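Local coordinates for ABC transporter, substrate binding protein (Polyamine) (Agrobacterium tumefaciens, PDB 4EUO), which binds gamma-aminobutyric acid in the periplasm, probably as the substrate-binding protein and sensor of an ABC transporter, at residues 75-81 with 241-245; 115-119 with 217-222; 248-254 with 266-272. One frame throughout, in Å; residues are numbered along the deposited sequence.

Contact 2 lies within the chain loop closed by contact 1; contact 3 comes after both. Contact 1 ties the loop 75-81 to helix 237-247, and contact 2 joins the loop 115-119 to strand 215-229. In contact 3, helix 250-260 packs on the loop after it. Contacts 1 and 3 are neighbours, centres about 17 Å apart, on successive helices. The centres of contacts 2 and 3 are about 28 Å apart. Contacts 1 and 2 lie on opposite sides of the chain's centre, with centres about 37 Å apart. This spacing fits the two-lobed fold of periplasmic binding proteins, with strand 215-229 leading from contact 2 towards contact 1.

Contact 1: residues 75-81 with 241-245; sequences KLDFSVI and MKFIA
Met241 makes the largest share of this contact, and most of the meeting is apolar. Its SD lies 3.7 Å from Leu76 CD2, and its CE rests against the carbonyl oxygen of Lys75. The chain of Met241 bends at chi2 (-58°), which turns the thioether along the loop. Leu76 CD2 also meets Ile244 CD1 at 3.9 Å, the two side chains crossing at about a right angle. Ile81 puts CD1 on Ile244 CG2 at 3.7 Å, while its CG1 lies 3.5 Å from Met241 O. Val80 CG1 covers the helix backbone at Met241, and Ala245 CB faces Val80 O.

The polar part is slight. Asp77 N gives a weak hydrogen bond to Met241 SD, 3.5 Å long and fairly straight at 162°. Within the loop, Asp77 OD1 takes both Ser79 N and Ser79 OG from the same face of its carboxylate; the bond from Ser79 N makes an Asx turn.

The contact joins the loop between helix 61-67 and strand 96-107 to helix 237-247. Val96 of that strand and Val230 also touch both Leu76 and Ile244. Branched aliphatic groups and one thioether do most of the holding, so the contact depends on shape more than on directed bonds.

Contact 2: residues 115-119 with 217-222; sequences CPKSW and SWAQNI
Trp119 reaches across to the corner of strand 215-229 and bonds to Gln220. Its CB leaves the start of helix 119-122 toward the strand, with CG beside the backbone N (chi1 -65°). CD1 comes first: it lies 3.4 Å from Gln220 OE1 and also touches Gln220 CB. Next is NE1, which donates to Gln220 O at 2.9 Å with an N-H...O angle of 161°. The oxygen sits at the edge of the indole, near the ring plane. Relative to the Gln220 carbonyl, NE1 stands above the plane and is not on a lone pair. CE2 and CZ2 then run on to Ile222, where Trp119 CZ2 is 3.7 Å from Ile222 CD1 in an oblique approach. Ile105, Ser198 and residues of helix 142-149, among them Leu148, pack around the same indole.

A water links the backbone of Trp119 to the corner. It accepts from Trp119 N and donates to Ala219 O and to Gln220 OE1, the latter at 2.7 Å. This gives the Gln220 amide oxygen a polar partner beside the ring.

At the other end Ser217 OG donates to Lys117 O at 2.6 Å, on a lone pair in the carbonyl plane. A chi1 of 175° swings OG away from Ser217 N and toward Lys117. The same OG accepts from Ala219 N, a long bond of 3.3 Å that makes an ST turn. Ala219 CB rests on Lys117 O as well.

Ser118, at the N-cap of helix 119-122, accepts from Asp121 N through OG, and the disulfide Cys107-Cys115 closes the preceding loop. On the strand side, Trp218 to Asn221 form a type II beta turn, a corner interrupting one long strand of the binding-protein sheet.

Contact 3: residues 248-254 with 266-272; sequences TSAQAQA and NIESAKL
Asn266 and Ser269 bond to backbone carbonyls just before and at the start of helix 250-260. Asn266 ND2 donates to Thr248 O at 2.9 Å, nearly straight (167°), on a lone pair of Thr248 O, which itself lies in the amide plane of Asn266. The extended first torsion of Asn266 (chi1 -177°) carries the amide across to the helix start. Ser269 OG donates to Ala250 O at 2.8 Å, also on a lone pair. That oxygen already accepts the helical bond from Ala254 N, so two donors hold it. Ser269 OG also lies close to Gln253 CB, at 3.2 Å.

Leu272 adds apolar contacts: its CD1 meets Ala250 CB at 4.0 Å, and its CB meets Ala254 CB. Gln251 OE1 lies 3.5 Å from Leu272 CD1. Gln251 NE2 is held chiefly by Asp255 OD1 and also donates to a water that bonds Leu272 O.

The loop here is a type I beta turn from Asn266 to Ser269, combined with an Asx turn. Asn266 OD1 accepts from Glu268 N at 2.8 Å, which fixes the amide's rotation.

Further out, Gln253 binds Val265 N through OE1, and its NE2 donates to Ala247 O and Ser98 O. Glu268 forms a salt bridge with Lys85. A glycerol, probably from the crystallisation liquor, hydrogen-bonds Asn266 ND2.

Contact 1: residues 75-81 with 241-245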
loop_
_atom_site.group_PDB
_atom_site.type_symbol
_atom_site.label_atom_id
_atom_site.label_comp_id
_atom_site.label_asym_id
_atom_site.label_seq_id
_atom_site.Cartn_x
_atom_site.Cartn_y
_atom_site.Cartn_z
ATOM N N LYS A 75 -0.120 18.739 -11.653
ATOM C CA LYS A 75 -1.433 18.278 -12.052
ATOM C C LYS A 75 -1.168 17.288 -13.172
ATOM O O LYS A 75 -0.271 17.496 -14.011
ATOM C CB LYS A 75 -2.287 19.451 -12.580
ATOM C CG LYS A 75 -2.967 20.223 -11.466
ATOM C CD LYS A 75 -3.916 21.291 -11.997
ATOM C CE LYS A 75 -4.538 22.117 -10.898
ATOM N NZ LYS A 75 -5.649 21.397 -10.220
ATOM N N LEU A 76 -1.895 16.169 -13.185
ATOM C CA LEU A 76 -1.663 15.194 -14.239
ATOM C C LEU A 76 -2.244 15.668 -15.585
ATOM O O LEU A 76 -3.265 16.366 -15.612
ATOM C CB LEU A 76 -2.234 13.808 -13.883
ATOM C CG LEU A 76 -1.584 13.089 -12.686
ATOM C CD1 LEU A 76 -2.083 11.661 -12.622
ATOM C CD2 LEU A 76 -0.048 13.078 -12.758
ATOM N N ASP A 77 -1.613 15.247 -16.671
ATOM C CA ASP A 77 -2.076 15.629 -18.018
ATOM C C ASP A 77 -3.047 14.552 -18.495
ATOM O O ASP A 77 -2.630 13.500 -18.987
ATOM C CB ASP A 77 -0.893 15.766 -18.987
ATOM C CG ASP A 77 -1.273 16.280 -20.365
ATOM O OD1 ASP A 77 -2.486 16.331 -20.666
ATOM O OD2 ASP A 77 -0.354 16.588 -21.152
ATOM N N PHE A 78 -4.352 14.818 -18.337
ATOM C CA PHE A 78 -5.379 13.881 -18.769
ATOM C C PHE A 78 -5.671 13.896 -20.282
ATOM O O PHE A 78 -6.539 13.156 -20.745
ATOM C CB PHE A 78 -6.633 13.952 -17.903
ATOM C CG PHE A 78 -6.394 13.419 -16.509
ATOM C CD1 PHE A 78 -6.293 12.052 -16.281
ATOM C CD2 PHE A 78 -6.282 14.283 -15.429
ATOM C CE1 PHE A 78 -6.066 11.556 -14.987
ATOM C CE2 PHE A 78 -6.075 13.788 -14.133
ATOM C CZ PHE A 78 -5.983 12.427 -13.926
ATOM N N SER A 79 -4.886 14.653 -21.052
ATOM C CA SER A 79 -4.975 14.568 -22.514
ATOM C C SER A 79 -4.027 13.433 -22.947
ATOM O O SER A 79 -4.122 12.926 -24.063
ATOM C CB SER A 79 -4.600 15.897 -23.176
ATOM O OG SER A 79 -3.197 16.112 -23.215
ATOM N N VAL A 80 -3.109 13.021 -22.029
ATOM C CA VAL A 80 -2.158 11.947 -22.257
ATOM C C VAL A 80 -2.627 10.695 -21.479
ATOM O O VAL A 80 -2.630 9.597 -22.033
ATOM C CB VAL A 80 -0.729 12.389 -21.854
ATOM C CG1 VAL A 80 0.244 11.220 -21.892
ATOM C CG2 VAL A 80 -0.238 13.520 -22.767
ATOM N N ILE A 81 -2.947 10.857 -20.182
ATOM C CA ILE A 81 -3.440 9.745 -19.368
ATOM C C ILE A 81 -4.952 9.661 -19.650
ATOM O O ILE A 81 -5.692 10.605 -19.368
ATOM C CB ILE A 81 -3.113 9.984 -17.871
ATOM C CG1 ILE A 81 -1.583 10.052 -17.626
ATOM C CG2 ILE A 81 -3.759 8.894 -16.985
ATOM C CD1 ILE A 81 -1.205 10.904 -16.442
ATOM N N MET A 241 4.208 11.777 -17.470
ATOM C CA MET A 241 2.818 11.551 -17.843
ATOM C C MET A 241 2.684 10.344 -18.751
ATOM O O MET A 241 1.756 9.541 -18.567
ATOM C CB MET A 241 2.200 12.800 -18.506
ATOM C CG MET A 241 2.287 14.049 -17.686
ATOM S SD MET A 241 1.495 13.866 -16.055
ATOM C CE MET A 241 2.248 15.278 -15.210
ATOM N N LYS A 242 3.628 10.159 -19.693
ATOM C CA LYS A 242 3.623 8.988 -20.560
ATOM C C LYS A 242 3.854 7.710 -19.771
ATOM O O LYS A 242 3.274 6.654 -20.077
ATOM C CB LYS A 242 4.670 9.128 -21.686
ATOM C CG LYS A 242 4.301 10.181 -22.727
ATOM C CD LYS A 242 5.426 10.332 -23.742
ATOM C CE LYS A 242 5.144 11.443 -24.723
ATOM N NZ LYS A 242 6.307 11.679 -25.615
ATOM N N PHE A 243 4.708 7.794 -18.721
ATOM C CA PHE A 243 4.982 6.618 -17.918
ATOM C C PHE A 243 3.724 6.216 -17.143
ATOM O O PHE A 243 3.408 5.014 -17.096
ATOM C CB PHE A 243 6.153 6.890 -16.958
ATOM C CG PHE A 243 6.499 5.680 -16.115
ATOM C CD1 PHE A 243 7.353 4.700 -16.593
ATOM C CD2 PHE A 243 5.886 5.474 -14.882
ATOM C CE1 PHE A 243 7.649 3.566 -15.831
ATOM C CE2 PHE A 243 6.183 4.340 -14.117
ATOM C CZ PHE A 243 7.030 3.377 -14.603
ATOM N N ILE A 244 3.008 7.204 -16.593
ATOM C CA ILE A 244 1.784 6.895 -15.844
ATOM C C ILE A 244 0.735 6.296 -16.788
ATOM O O ILE A 244 0.085 5.296 -16.447
ATOM C CB ILE A 244 1.285 8.114 -15.087
ATOM C CG1 ILE A 244 2.283 8.468 -13.955
ATOM C CG2 ILE A 244 -0.129 7.870 -14.541
ATOM C CD1 ILE A 244 1.914 9.683 -13.157
ATOM N N ALA A 245 0.627 6.847 -18.027
ATOM C CA ALA A 245 -0.328 6.307 -19.000
ATOM C C ALA A 245 0.020 4.844 -19.302
ATOM O O ALA A 245 -0.884 4.008 -19.406
ATOM C CB ALA A 245 -0.272 7.147 -20.271
#

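Contact 2: residues 115-119 with 217-222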
loop_
_atom_site.group_PDB
_atom_site.type_symbol
_atom_site.label_atom_id
_atom_site.label_comp_id
_atom_site.label_asym_id
_atom_site.label_seq_id
_atom_site.Cartn_x
_atom_site.Cartn_y
_atom_site.Cartn_z
ATOM N N CYS A 115 -2.127 -19.696 14.242
ATOM C CA CYS A 115 -2.165 -18.386 13.568
ATOM C C CYS A 115 -3.429 -17.648 13.953
ATOM O O CYS A 115 -4.522 -18.208 13.830
ATOM C CB CYS A 115 -2.143 -18.553 12.064
ATOM S SG CYS A 115 -0.560 -19.110 11.426
ATOM N N PRO A 116 -3.326 -16.358 14.283
ATOM C CA PRO A 116 -4.539 -15.555 14.484
ATOM C C PRO A 116 -5.299 -15.471 13.155
ATOM O O PRO A 116 -4.686 -15.307 12.084
ATOM C CB PRO A 116 -4.000 -14.174 14.874
ATOM C CG PRO A 116 -2.595 -14.385 15.316
ATOM C CD PRO A 116 -2.096 -15.586 14.527
ATOM N N LYS A 117 -6.628 -15.626 13.216
ATOM C CA LYS A 117 -7.462 -15.603 12.042
ATOM C C LYS A 117 -8.132 -14.230 11.941
ATOM O O LYS A 117 -8.321 -13.719 10.821
ATOM C CB LYS A 117 -8.541 -16.703 12.164
ATOM C CG LYS A 117 -9.357 -16.903 10.890
ATOM C CD LYS A 117 -10.417 -18.000 11.030
ATOM C CE LYS A 117 -11.151 -17.940 12.344
ATOM N NZ LYS A 117 -12.030 -16.752 12.461
ATOM N N SER A 118 -8.548 -13.664 13.073
ATOM C CA SER A 118 -9.259 -12.397 13.100
ATOM C C SER A 118 -8.433 -11.277 13.701
ATOM O O SER A 118 -7.437 -11.532 14.382
ATOM C CB SER A 118 -10.548 -12.571 13.889
ATOM O OG SER A 118 -10.176 -12.808 15.237
ATOM N N TRP A 119 -8.901 -10.016 13.529
ATOM C CA TRP A 119 -8.221 -8.907 14.189
ATOM C C TRP A 119 -8.330 -9.099 15.701
ATOM O O TRP A 119 -7.368 -8.849 16.423
ATOM C CB TRP A 119 -8.815 -7.544 13.774
ATOM C CG TRP A 119 -8.631 -7.223 12.336
ATOM C CD1 TRP A 119 -9.620 -7.057 11.408
ATOM C CD2 TRP A 119 -7.382 -7.147 11.622
ATOM N NE1 TRP A 119 -9.072 -6.837 10.161
ATOM C CE2 TRP A 119 -7.696 -6.927 10.261
ATOM C CE3 TRP A 119 -6.035 -7.264 11.997
ATOM C CZ2 TRP A 119 -6.698 -6.762 9.282
ATOM C CZ3 TRP A 119 -5.055 -7.153 11.014
ATOM C CH2 TRP A 119 -5.389 -6.898 9.682
ATOM N N SER A 217 -4.601 -14.826 6.563
ATOM C CA SER A 217 -6.032 -14.757 6.837
ATOM C C SER A 217 -6.569 -13.476 6.221
ATOM O O SER A 217 -6.069 -12.380 6.542
ATOM C CB SER A 217 -6.351 -14.794 8.323
ATOM O OG SER A 217 -7.757 -14.595 8.462
ATOM N N TRP A 218 -7.597 -13.613 5.371
ATOM C CA TRP A 218 -8.266 -12.484 4.726
ATOM C C TRP A 218 -9.514 -12.051 5.503
ATOM O O TRP A 218 -10.289 -11.219 4.989
ATOM C CB TRP A 218 -8.660 -12.864 3.300
ATOM C CG TRP A 218 -7.476 -13.080 2.410
ATOM C CD1 TRP A 218 -6.801 -14.254 2.195
ATOM C CD2 TRP A 218 -6.887 -12.111 1.541
ATOM N NE1 TRP A 218 -5.812 -14.062 1.256
ATOM C CE2 TRP A 218 -5.853 -12.756 0.826
ATOM C CE3 TRP A 218 -7.160 -10.760 1.264
ATOM C CZ2 TRP A 218 -5.078 -12.088 -0.122
ATOM C CZ3 TRP A 218 -6.401 -10.105 0.322
ATOM C CH2 TRP A 218 -5.354 -10.755 -0.333
ATOM N N ALA A 219 -9.695 -12.556 6.741
ATOM C CA ALA A 219 -10.880 -12.180 7.511
ATOM C C ALA A 219 -10.841 -10.688 7.875
ATOM O O ALA A 219 -9.939 -10.225 8.563
ATOM C CB ALA A 219 -10.985 -13.041 8.772
ATOM N N GLN A 220 -11.864 -9.950 7.443
ATOM C CA GLN A 220 -11.950 -8.488 7.612
ATOM C C GLN A 220 -10.700 -7.798 7.016
ATOM O O GLN A 220 -10.239 -6.795 7.538
ATOM C CB GLN A 220 -12.191 -8.033 9.054
ATOM C CG GLN A 220 -13.496 -8.585 9.646
ATOM C CD GLN A 220 -13.602 -8.124 11.068
ATOM O OE1 GLN A 220 -12.742 -8.361 11.905
ATOM N NE2 GLN A 220 -14.659 -7.377 11.368
ATOM N N ASN A 221 -10.161 -8.337 5.932
ATOM C CA ASN A 221 -8.964 -7.711 5.309
ATOM C C ASN A 221 -9.319 -6.262 4.993
ATOM O O ASN A 221 -10.452 -5.976 4.605
ATOM C CB ASN A 221 -8.514 -8.495 4.101
ATOM C CG ASN A 221 -9.436 -8.432 2.915
ATOM O OD1 ASN A 221 -9.281 -7.581 2.025
ATOM N ND2 ASN A 221 -10.382 -9.404 2.817
ATOM N N ILE A 222 -8.349 -5.349 5.153
ATOM C CA ILE A 222 -8.611 -3.923 5.030
ATOM C C ILE A 222 -8.018 -3.430 3.731
ATOM O O ILE A 222 -6.787 -3.453 3.558
ATOM C CB ILE A 222 -8.042 -3.193 6.240
ATOM C CG1 ILE A 222 -8.674 -3.703 7.553
ATOM C CG2 ILE A 222 -8.214 -1.658 6.072
ATOM C CD1 ILE A 222 -7.829 -3.287 8.766
HETATM O O HOH W 1 -10.881 -10.281 11.318
#

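Contact 3: residues 248-254 with 266-272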
loop_
_atom_site.group_PDB
_atom_site.type_symbol
_atom_site.label_atom_id
_atom_site.label_comp_id
_atom_site.label_asym_id
_atom_site.label_seq_id
_atom_site.Cartn_x
_atom_site.Cartn_y
_atom_site.Cartn_z
ATOM N N THR A 248 -0.517 2.368 -16.066
ATOM C CA THR A 248 -1.931 2.173 -15.750
ATOM C C THR A 248 -2.740 1.584 -16.900
ATOM O O THR A 248 -3.959 1.396 -16.748
ATOM C CB THR A 248 -2.582 3.425 -15.199
ATOM O OG1 THR A 248 -2.584 4.443 -16.206
ATOM C CG2 THR A 248 -1.901 3.936 -13.934
ATOM N N SER A 249 -2.058 1.238 -18.018
ATOM C CA SER A 249 -2.748 0.596 -19.140
ATOM C C SER A 249 -3.046 -0.883 -18.791
ATOM O O SER A 249 -2.497 -1.457 -17.848
ATOM C CB SER A 249 -1.949 0.749 -20.428
ATOM O OG SER A 249 -0.704 0.088 -20.361
ATOM N N ALA A 250 -3.953 -1.510 -19.555
ATOM C CA ALA A 250 -4.486 -2.812 -19.218
ATOM C C ALA A 250 -3.489 -3.916 -19.078
ATOM O O ALA A 250 -3.497 -4.606 -18.058
ATOM C CB ALA A 250 -5.580 -3.214 -20.208
ATOM N N GLN A 251 -2.640 -4.109 -20.100
ATOM C CA GLN A 251 -1.667 -5.193 -20.024
ATOM C C GLN A 251 -0.632 -4.954 -18.925
ATOM O O GLN A 251 -0.304 -5.887 -18.201
ATOM C CB GLN A 251 -0.978 -5.450 -21.390
ATOM C CG GLN A 251 -0.215 -6.773 -21.449
ATOM C CD GLN A 251 -1.076 -8.004 -21.311
ATOM O OE1 GLN A 251 -1.963 -8.280 -22.134
ATOM N NE2 GLN A 251 -0.801 -8.796 -20.294
ATOM N N ALA A 252 -0.120 -3.715 -18.821
ATOM C CA ALA A 252 0.852 -3.329 -17.796
ATOM C C ALA A 252 0.270 -3.580 -16.394
ATOM O O ALA A 252 0.982 -4.112 -15.539
ATOM C CB ALA A 252 1.227 -1.871 -17.964
ATOM N N GLN A 253 -1.022 -3.275 -16.191
ATOM C CA GLN A 253 -1.646 -3.503 -14.886
ATOM C C GLN A 253 -1.849 -5.005 -14.621
ATOM O O GLN A 253 -1.652 -5.503 -13.495
ATOM C CB GLN A 253 -2.961 -2.759 -14.801
ATOM C CG GLN A 253 -2.775 -1.284 -14.486
ATOM C CD GLN A 253 -2.464 -1.097 -13.013
ATOM O OE1 GLN A 253 -3.158 -1.662 -12.170
ATOM N NE2 GLN A 253 -1.423 -0.309 -12.677
ATOM N N ALA A 254 -2.269 -5.758 -15.665
ATOM C CA ALA A 254 -2.426 -7.196 -15.491
ATOM C C ALA A 254 -1.063 -7.810 -15.153
ATOM O O ALA A 254 -0.987 -8.680 -14.306
ATOM C CB ALA A 254 -2.973 -7.815 -16.789
ATOM N N ASN A 266 -6.982 -0.942 -13.586
ATOM C CA ASN A 266 -7.464 -0.728 -14.952
ATOM C C ASN A 266 -8.576 -1.764 -15.065
ATOM O O ASN A 266 -8.359 -2.949 -14.772
ATOM C CB ASN A 266 -6.389 -0.940 -15.994
ATOM C CG ASN A 266 -6.922 -0.636 -17.386
ATOM O OD1 ASN A 266 -7.890 -1.271 -17.837
ATOM N ND2 ASN A 266 -6.337 0.333 -18.073
ATOM N N ILE A 267 -9.767 -1.316 -15.466
ATOM C CA ILE A 267 -10.956 -2.171 -15.551
ATOM C C ILE A 267 -10.925 -3.207 -16.651
ATOM O O ILE A 267 -11.741 -4.140 -16.610
ATOM C CB ILE A 267 -12.216 -1.299 -15.572
ATOM C CG1 ILE A 267 -12.394 -0.617 -16.966
ATOM C CG2 ILE A 267 -12.149 -0.287 -14.413
ATOM C CD1 ILE A 267 -13.321 0.544 -16.977
ATOM N N GLU A 268 -9.963 -3.121 -17.558
ATOM C CA GLU A 268 -9.841 -4.115 -18.622
ATOM C C GLU A 268 -8.684 -5.074 -18.400
ATOM O O GLU A 268 -8.338 -5.842 -19.300
ATOM C CB GLU A 268 -9.777 -3.430 -19.991
ATOM C CG GLU A 268 -11.020 -2.587 -20.224
ATOM C CD GLU A 268 -11.327 -2.126 -21.629
ATOM O OE1 GLU A 268 -10.431 -2.194 -22.500
ATOM O OE2 GLU A 268 -12.464 -1.648 -21.841
ATOM N N SER A 269 -8.076 -5.065 -17.180
ATOM C CA SER A 269 -6.946 -5.939 -16.867
ATOM C C SER A 269 -7.325 -7.364 -16.461
ATOM O O SER A 269 -6.621 -8.288 -16.841
ATOM C CB SER A 269 -6.101 -5.342 -15.749
ATOM O OG SER A 269 -5.510 -4.144 -16.206
ATOM N N ALA A 270 -8.380 -7.540 -15.625
ATOM C CA ALA A 270 -8.758 -8.856 -15.081
ATOM C C ALA A 270 -8.893 -9.939 -16.146
ATOM O O ALA A 270 -8.364 -11.044 -15.987
ATOM C CB ALA A 270 -10.041 -8.762 -14.266
ATOM N N LYS A 271 -9.513 -9.580 -17.253
ATOM C CA LYS A 271 -9.736 -10.490 -18.372
ATOM C C LYS A 271 -8.449 -11.015 -19.039
ATOM O O LYS A 271 -8.492 -12.031 -19.733
ATOM C CB LYS A 271 -10.670 -9.842 -19.387
ATOM C CG LYS A 271 -10.075 -8.689 -20.150
ATOM C CD LYS A 271 -11.106 -8.175 -21.112
ATOM C CE LYS A 271 -10.655 -6.997 -21.904
ATOM N NZ LYS A 271 -11.827 -6.288 -22.478
ATOM N N LEU A 272 -7.311 -10.336 -18.825
ATOM C CA LEU A 272 -6.034 -10.729 -19.412
ATOM C C LEU A 272 -5.277 -11.676 -18.518
ATOM O O LEU A 272 -4.260 -12.251 -18.919
ATOM C CB LEU A 272 -5.166 -9.481 -19.685
ATOM C CG LEU A 272 -5.771 -8.356 -20.504
ATOM C CD1 LEU A 272 -4.833 -7.128 -20.517
ATOM C CD2 LEU A 272 -6.065 -8.788 -21.960
HETATM O O HOH W 2 -1.696 -11.342 -19.092
#